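Local coordinates for protein restriction endonuclease S subunits (Thermoanaerobacter tengcongensis, PDB 3OKG) that is the DNA-specificity subunit of a type I restriction-modification methyltransferase and probably recognises the target DNA sequence, at residues V84-D89 / D108-I113; G88-A93 / I102-P107. All blocks are in the same frame, centred on the assembly; numbering follows the deposited sequence.

Contact 1: V84-D89 / D108-I113; sequences VIRSGD and DLDGQI. With SO4 (sulfate ion), chain H.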
ATOM      1  N   VAL A  84     -29.513  22.718  -4.992  1.00 18.17           N
ATOM      2  CA  VAL A  84     -29.205  22.974  -6.387  1.00 18.91           C
ATOM      3  C   VAL A  84     -27.721  23.281  -6.486  1.00 22.41           C
ATOM      4  O   VAL A  84     -27.212  24.102  -5.739  1.00 21.48           O
ATOM      5  CB  VAL A  84     -29.970  24.192  -6.908  1.00 26.43           C
ATOM      6  CG1 VAL A  84     -29.460  24.594  -8.272  1.00 26.72           C
ATOM      7  CG2 VAL A  84     -31.465  23.917  -6.943  1.00 27.01           C
ATOM      8  N   ILE A  85     -27.011  22.585  -7.361  1.00 21.50           N
ATOM      9  CA  ILE A  85     -25.601  22.910  -7.538  1.00 19.59           C
ATOM     10  C   ILE A  85     -25.364  23.647  -8.844  1.00 27.32           C
ATOM     11  O   ILE A  85     -26.121  23.503  -9.820  1.00 22.70           O
ATOM     12  CB  ILE A  85     -24.699  21.673  -7.461  1.00 16.74           C
ATOM     13  CG1 ILE A  85     -25.142  20.607  -8.483  1.00 20.44           C
ATOM     14  CG2 ILE A  85     -24.758  21.108  -6.052  1.00 18.41           C
ATOM     15  CD1 ILE A  85     -24.310  19.296  -8.456  1.00 16.33           C
ATOM     16  N   ARG A  86     -24.288  24.416  -8.861  1.00 16.78           N
ATOM     17  CA  ARG A  86     -23.913  25.197 -10.043  1.00 16.86           C
ATOM     18  C   ARG A  86     -22.461  24.924 -10.403  1.00 25.19           C
ATOM     19  O   ARG A  86     -21.649  24.555  -9.546  1.00 18.53           O
ATOM     20  CB  ARG A  86     -24.108  26.694  -9.778  1.00 23.01           C
ATOM     21  CG  ARG A  86     -25.564  27.104  -9.488  1.00 26.75           C
ATOM     22  CD  ARG A  86     -26.402  27.063 -10.766  1.00 24.90           C
ATOM     23  NE  ARG A  86     -27.806  27.333 -10.473  1.00 44.41           N
ATOM     24  CZ  ARG A  86     -28.807  27.143 -11.328  1.00 48.38           C
ATOM     25  NH1 ARG A  86     -28.570  26.677 -12.552  1.00 38.20           N
ATOM     26  NH2 ARG A  86     -30.052  27.420 -10.955  1.00 44.67           N
ATOM     27  N   SER A  87     -22.135  25.084 -11.683  1.00 21.23           N
ATOM     28  CA  SER A  87     -20.769  24.900 -12.123  1.00 23.78           C
ATOM     29  C   SER A  87     -19.807  25.653 -11.204  1.00 14.24           C
ATOM     30  O   SER A  87     -19.990  26.842 -10.947  1.00 19.47           O
ATOM     31  CB  SER A  87     -20.617  25.466 -13.548  1.00 28.95           C
ATOM     32  OG  SER A  87     -19.330  25.159 -14.038  1.00 28.52           O
ATOM     33  N   GLY A  88     -18.763  24.977 -10.743  1.00 20.80           N
ATOM     34  CA  GLY A  88     -17.782  25.645  -9.910  1.00 23.98           C
ATOM     35  C   GLY A  88     -18.064  25.577  -8.421  1.00 21.97           C
ATOM     36  O   GLY A  88     -17.221  25.995  -7.618  1.00 20.63           O
ATOM     37  N   ASP A  89     -19.235  25.071  -8.021  1.00 16.76           N
ATOM     38  CA  ASP A  89     -19.488  24.948  -6.581  1.00 20.85           C
ATOM     39  C   ASP A  89     -18.504  23.916  -6.034  1.00 17.18           C
ATOM     40  O   ASP A  89     -18.114  22.997  -6.743  1.00 18.29           O
ATOM     41  CB  ASP A  89     -20.893  24.412  -6.267  1.00 18.23           C
ATOM     42  CG  ASP A  89     -21.988  25.456  -6.443  1.00 24.00           C
ATOM     43  OD1 ASP A  89     -21.682  26.653  -6.580  1.00 19.85           O
ATOM     44  OD2 ASP A  89     -23.165  25.063  -6.448  1.00 22.55           O
ATOM     45  N   ASP A 108     -20.912  20.436 -16.685  1.00 19.56           N
ATOM     46  CA  ASP A 108     -21.958  19.532 -17.152  1.00 32.48           C
ATOM     47  C   ASP A 108     -23.039  19.321 -16.090  1.00 37.54           C
ATOM     48  O   ASP A 108     -24.165  18.971 -16.405  1.00 28.71           O
ATOM     49  CB  ASP A 108     -21.357  18.187 -17.618  1.00 32.83           C
ATOM     50  CG  ASP A 108     -19.932  17.948 -17.078  1.00 71.75           C
ATOM     51  OD1 ASP A 108     -19.026  18.829 -17.258  1.00 39.00           O
ATOM     52  OD2 ASP A 108     -19.716  16.857 -16.492  1.00 63.50           O
ATOM     53  N   LEU A 109     -22.706  19.582 -14.830  1.00 26.12           N
ATOM     54  CA  LEU A 109     -23.654  19.363 -13.729  1.00 27.92           C
ATOM     55  C   LEU A 109     -24.337  20.654 -13.237  1.00 26.82           C
ATOM     56  O   LEU A 109     -25.014  20.657 -12.210  1.00 19.51           O
ATOM     57  CB  LEU A 109     -22.947  18.652 -12.557  1.00 21.28           C
ATOM     58  CG  LEU A 109     -22.608  17.197 -12.837  1.00 30.78           C
ATOM     59  CD1 LEU A 109     -21.952  16.491 -11.641  1.00 26.60           C
ATOM     60  CD2 LEU A 109     -23.886  16.481 -13.253  1.00 30.44           C
ATOM     61  N   ASP A 110     -24.169  21.746 -13.966  1.00 21.17           N
ATOM     62  CA  ASP A 110     -24.833  22.993 -13.600  1.00 19.76           C
ATOM     63  C   ASP A 110     -26.349  22.837 -13.518  1.00 30.74           C
ATOM     64  O   ASP A 110     -26.982  22.311 -14.435  1.00 24.75           O
ATOM     65  CB  ASP A 110     -24.493  24.111 -14.599  1.00 30.24           C
ATOM     66  CG  ASP A 110     -24.896  25.484 -14.080  1.00 40.41           C
ATOM     67  OD1 ASP A 110     -24.225  26.014 -13.172  1.00 27.22           O
ATOM     68  OD2 ASP A 110     -25.904  26.034 -14.561  1.00 31.24           O
ATOM     69  N   GLY A 111     -26.923  23.283 -12.413  1.00 23.51           N
ATOM     70  CA  GLY A 111     -28.359  23.270 -12.243  1.00 24.62           C
ATOM     71  C   GLY A 111     -28.892  21.922 -11.828  1.00 29.89           C
ATOM     72  O   GLY A 111     -30.107  21.729 -11.749  1.00 30.39           O
ATOM     73  N   GLN A 112     -27.994  20.981 -11.565  1.00 21.68           N
ATOM     74  CA  GLN A 112     -28.406  19.676 -11.070  1.00 18.90           C
ATOM     75  C   GLN A 112     -28.508  19.687  -9.533  1.00 21.74           C
ATOM     76  O   GLN A 112     -28.585  20.751  -8.938  1.00 24.46           O
ATOM     77  CB  GLN A 112     -27.495  18.579 -11.624  1.00 16.43           C
ATOM     78  CG  GLN A 112     -27.403  18.654 -13.161  1.00 21.19           C
ATOM     79  CD  GLN A 112     -28.789  18.642 -13.838  1.00 28.03           C
ATOM     80  OE1 GLN A 112     -29.013  19.304 -14.867  1.00 37.45           O
ATOM     81  NE2 GLN A 112     -29.716  17.910 -13.251  1.00 18.83           N
ATOM     82  N   ILE A 113     -28.560  18.515  -8.911  1.00 18.32           N
ATOM     83  CA  ILE A 113     -28.944  18.412  -7.503  1.00 23.49           C
ATOM     84  C   ILE A 113     -27.923  17.586  -6.708  1.00 18.55           C
ATOM     85  O   ILE A 113     -27.465  16.543  -7.174  1.00 21.24           O
ATOM     86  CB  ILE A 113     -30.322  17.728  -7.366  1.00 19.55           C
ATOM     87  CG1 ILE A 113     -31.397  18.540  -8.106  1.00 23.53           C
ATOM     88  CG2 ILE A 113     -30.701  17.515  -5.909  1.00 19.61           C
ATOM     89  CD1 ILE A 113     -31.654  19.915  -7.508  1.00 23.65           C
TER
HETATM   90  S   SO4 H 404     -29.341  29.577  -7.729  1.00 93.04           S
HETATM   91  O1  SO4 H 404     -30.523  30.326  -8.154  1.00 83.24           O
HETATM   92  O2  SO4 H 404     -28.277  29.775  -8.713  1.00 57.32           O
HETATM   93  O3  SO4 H 404     -28.899  30.063  -6.416  1.00 61.09           O
HETATM   94  O4  SO4 H 404     -29.659  28.150  -7.643  1.00 46.02           O

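Contact 2: G88-A93 / I102-P107; sequences GDVIFA and IALVPP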
ATOM      1  N   GLY A  88     -18.763  24.977 -10.743  1.00 20.80           N
ATOM      2  CA  GLY A  88     -17.782  25.645  -9.910  1.00 23.98           C
ATOM      3  C   GLY A  88     -18.064  25.577  -8.421  1.00 21.97           C
ATOM      4  O   GLY A  88     -17.221  25.995  -7.618  1.00 20.63           O
ATOM      5  N   ASP A  89     -19.235  25.071  -8.021  1.00 16.76           N
ATOM      6  CA  ASP A  89     -19.488  24.948  -6.581  1.00 20.85           C
ATOM      7  C   ASP A  89     -18.504  23.916  -6.034  1.00 17.18           C
ATOM      8  O   ASP A  89     -18.114  22.997  -6.743  1.00 18.29           O
ATOM      9  CB  ASP A  89     -20.893  24.412  -6.267  1.00 18.23           C
ATOM     10  CG  ASP A  89     -21.988  25.456  -6.443  1.00 24.00           C
ATOM     11  OD1 ASP A  89     -21.682  26.653  -6.580  1.00 19.85           O
ATOM     12  OD2 ASP A  89     -23.165  25.063  -6.448  1.00 22.55           O
ATOM     13  N   VAL A  90     -18.146  24.048  -4.764  1.00 15.47           N
ATOM     14  CA  VAL A  90     -17.497  22.970  -4.052  1.00 12.51           C
ATOM     15  C   VAL A  90     -18.549  22.329  -3.177  1.00 14.64           C
ATOM     16  O   VAL A  90     -19.278  23.030  -2.470  1.00 18.69           O
ATOM     17  CB  VAL A  90     -16.323  23.514  -3.201  1.00 19.41           C
ATOM     18  CG1 VAL A  90     -15.747  22.403  -2.293  1.00 17.90           C
ATOM     19  CG2 VAL A  90     -15.233  24.095  -4.126  1.00 15.22           C
ATOM     20  N   ILE A  91     -18.645  21.001  -3.195  1.00 15.96           N
ATOM     21  CA  ILE A  91     -19.553  20.339  -2.266  1.00 15.15           C
ATOM     22  C   ILE A  91     -18.730  19.580  -1.244  1.00 15.45           C
ATOM     23  O   ILE A  91     -17.789  18.889  -1.580  1.00 18.58           O
ATOM     24  CB  ILE A  91     -20.551  19.406  -2.993  1.00 17.42           C
ATOM     25  CG1 ILE A  91     -19.788  18.457  -3.925  1.00 16.86           C
ATOM     26  CG2 ILE A  91     -21.467  20.244  -3.879  1.00 16.51           C
ATOM     27  CD1 ILE A  91     -20.697  17.352  -4.555  1.00 17.02           C
ATOM     28  N   PHE A  92     -19.108  19.710   0.017  1.00 16.75           N
ATOM     29  CA  PHE A  92     -18.275  19.263   1.130  1.00 12.96           C
ATOM     30  C   PHE A  92     -19.173  18.460   2.085  1.00 17.41           C
ATOM     31  O   PHE A  92     -20.088  19.023   2.682  1.00 19.90           O
ATOM     32  CB  PHE A  92     -17.765  20.530   1.847  1.00 16.91           C
ATOM     33  CG  PHE A  92     -16.913  20.246   3.054  1.00 18.54           C
ATOM     34  CD1 PHE A  92     -15.533  20.350   2.981  1.00 23.74           C
ATOM     35  CD2 PHE A  92     -17.505  19.901   4.274  1.00 18.31           C
ATOM     36  CE1 PHE A  92     -14.748  20.103   4.091  1.00 25.07           C
ATOM     37  CE2 PHE A  92     -16.726  19.654   5.385  1.00 23.82           C
ATOM     38  CZ  PHE A  92     -15.345  19.751   5.297  1.00 27.56           C
ATOM     39  N   ALA A  93     -18.978  17.151   2.172  1.00 16.55           N
ATOM     40  CA  ALA A  93     -19.889  16.335   2.987  1.00 18.07           C
ATOM     41  C   ALA A  93     -19.735  16.728   4.451  1.00 23.71           C
ATOM     42  O   ALA A  93     -18.611  16.843   4.938  1.00 20.74           O
ATOM     43  CB  ALA A  93     -19.594  14.859   2.808  1.00 17.47           C
ATOM     44  N   ILE A 102     -15.392  15.432  -0.982  1.00 14.45           N
ATOM     45  CA  ILE A 102     -15.380  16.862  -1.233  1.00 12.70           C
ATOM     46  C   ILE A 102     -15.002  17.001  -2.691  1.00 18.99           C
ATOM     47  O   ILE A 102     -14.017  16.397  -3.106  1.00 21.24           O
ATOM     48  CB  ILE A 102     -14.285  17.545  -0.407  1.00 15.58           C
ATOM     49  CG1 ILE A 102     -14.550  17.361   1.108  1.00 21.80           C
ATOM     50  CG2 ILE A 102     -14.172  19.038  -0.790  1.00 18.20           C
ATOM     51  CD1 ILE A 102     -13.307  17.630   1.956  1.00 21.36           C
ATOM     52  N   ALA A 103     -15.744  17.797  -3.462  1.00 14.49           N
ATOM     53  CA  ALA A 103     -15.530  17.782  -4.919  1.00 15.82           C
ATOM     54  C   ALA A 103     -15.929  19.073  -5.537  1.00 18.60           C
ATOM     55  O   ALA A 103     -16.714  19.815  -4.960  1.00 16.94           O
ATOM     56  CB  ALA A 103     -16.333  16.659  -5.538  1.00 16.99           C
ATOM     57  N   LEU A 104     -15.410  19.316  -6.739  1.00 18.22           N
ATOM     58  CA  LEU A 104     -15.719  20.523  -7.500  1.00 15.58           C
ATOM     59  C   LEU A 104     -16.732  20.173  -8.566  1.00 21.76           C
ATOM     60  O   LEU A 104     -16.575  19.188  -9.272  1.00 19.59           O
ATOM     61  CB  LEU A 104     -14.452  21.054  -8.167  1.00 17.76           C
ATOM     62  CG  LEU A 104     -14.574  22.297  -9.062  1.00 22.38           C
ATOM     63  CD1 LEU A 104     -14.931  23.536  -8.216  1.00 17.96           C
ATOM     64  CD2 LEU A 104     -13.267  22.499  -9.830  1.00 25.60           C
ATOM     65  N   VAL A 105     -17.790  20.957  -8.658  1.00 21.08           N
ATOM     66  CA  VAL A 105     -18.873  20.631  -9.569  1.00 14.39           C
ATOM     67  C   VAL A 105     -18.486  21.089 -10.983  1.00 15.97           C
ATOM     68  O   VAL A 105     -18.208  22.272 -11.189  1.00 20.01           O
ATOM     69  CB  VAL A 105     -20.184  21.325  -9.127  1.00 15.56           C
ATOM     70  CG1 VAL A 105     -21.309  21.092 -10.179  1.00 19.39           C
ATOM     71  CG2 VAL A 105     -20.618  20.822  -7.727  1.00 16.97           C
ATOM     72  N   PRO A 106     -18.439  20.161 -11.936  1.00 20.56           N
ATOM     73  CA  PRO A 106     -18.070  20.498 -13.318  1.00 17.65           C
ATOM     74  C   PRO A 106     -19.189  21.272 -14.004  1.00 26.46           C
ATOM     75  O   PRO A 106     -20.274  21.368 -13.431  1.00 22.97           O
ATOM     76  CB  PRO A 106     -17.898  19.126 -13.973  1.00 18.26           C
ATOM     77  CG  PRO A 106     -18.790  18.228 -13.192  1.00 20.42           C
ATOM     78  CD  PRO A 106     -18.743  18.729 -11.777  1.00 18.52           C
ATOM     79  N   PRO A 107     -18.950  21.817 -15.196  1.00 31.09           N
ATOM     80  CA  PRO A 107     -20.018  22.574 -15.854  1.00 24.76           C
ATOM     81  C   PRO A 107     -21.176  21.694 -16.331  1.00 19.62           C
ATOM     82  O   PRO A 107     -22.304  22.175 -16.338  1.00 24.92           O
ATOM     83  CB  PRO A 107     -19.278  23.292 -17.008  1.00 36.41           C
ATOM     84  CG  PRO A 107     -17.923  22.639 -17.085  1.00 35.24           C
ATOM     85  CD  PRO A 107     -17.614  22.197 -15.699  1.00 32.54           C
TER

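Contact 1: V84-D89 / D108-I113
R86 and D110 meet with their guanidinium and carboxylate planes turned 45° apart. D110 OD2 lies at the guanidinium edge, in its plane, 3.4 Å from R86 NH1, a salt bridge whose hydrogen bond is weak; O4 of a sulfate ion, probably from the crystallisation liquor, also lies in that plane and takes weak hydrogen bonds from R86 NE and NH2. The sulfate's O2 stands obliquely, 3.0 Å from R86 NE, also weakly bonded. The other carboxylate oxygen does firmer work: D110 OD1 receives S87 N on its anti lone pair at 2.7 Å. With chi1 at -167°, D110 sends its carboxylate away from its own amide and across to R86 and S87.

Behind these groups G111 and Q112 both face I85 in a G1 beta bulge. The type II turn from L109 to Q112 brings Q112 O to I85 N at 2.9 Å and G111 N to I85 O at 2.7 Å. G111 has a positive phi of 81°, and R86 NH1 lies close to its CA, where a side chain would crowd the arginine; glycine suits both demands. V84 and I113 share one sheet face, CG2 against CD1, while I85 runs along the 108-113 segment, its CG1 3.7 Å from L109 O.

One carboxylate thus answers both a backbone amide and an arginine. D110 probably offsets part of the R86 charge; the sulfate's weak bonds suggest that this guanidinium can also accept an anion.

Contact 2: G88-A93 / I102-P107
I102 packs beside F92, the two side chains pointing the same way from a non-hydrogen-bonded pair of the antiparallel hairpin. Followed outward, I102 CB sits 3.9 Å from I91 O. From there CG2 turns to V90 CG1 at 4.0 Å, while CG1, anti to the carbonyl carbon (chi1 -62°), leads alongside F92 CD1. The tip, CD1, ends 3.6 Å from F92 CE1 and meets the ring obliquely. An alanine here would lose CG1, CG2 and CD1, and would probably leave a gap beside the F92 ring and V90 CG1, with the phenyl group freer to shift.

V90, F92, I102 and L104 share one face of the sheet, and F134 and C137 of helix 130-137 pack on V90, F92 and L104 there. V90 and L104 cross at about a right angle, and L104 CD1 reaches back to G88 O at 3.4 Å. The other face carries I91 and A103, the small A103 methyl leaving room for the branched isoleucine beside it; I66 of strand 65-66 packs over both. V105, past strand 102-104, turns toward the 88-93 segment, with its CG2 4.0 Å from I91 CG2.

The strands are held by paired bonds between I91 and A103, N to O in both directions, and further along by V105 N to D89 O and G88 N to V105 O, the last at 2.8 Å. G88, at phi 91°, adopts a backbone shape in which a side chain would collide with the carbonyl before it.

The amides and carbonyls of I91 and A103 thus pair with each other, while V90 and F92 turn theirs to strand 118-121; valine, isoleucine, leucine and phenylalanine give the helix-facing side hydrocarbon, and isoleucine with alanine the side under I66.

In the fold
Contacts 1 and 2 share G88 and D89, so the same stretch of chain serves both; their centres lie about 8 Å apart. Contact 1 joins the loops flanking strands 81-84 and 113-115 of a mixed sheet; contact 2 is a hairpin in the neighbouring three-stranded sheet. They also touch directly: S87 OG packs 3.2 Å from P107 CA, and I85 CD1 lies 3.9 Å from V105 CG1. D89 ties the two together, its OD2 accepting R86 N and forming a salt bridge with R122. Both lie in the first DNA-specificity domain; the sulfate, probably from the crystallisation liquor, suggests that R86 can accept an anion, but does not identify a DNA site.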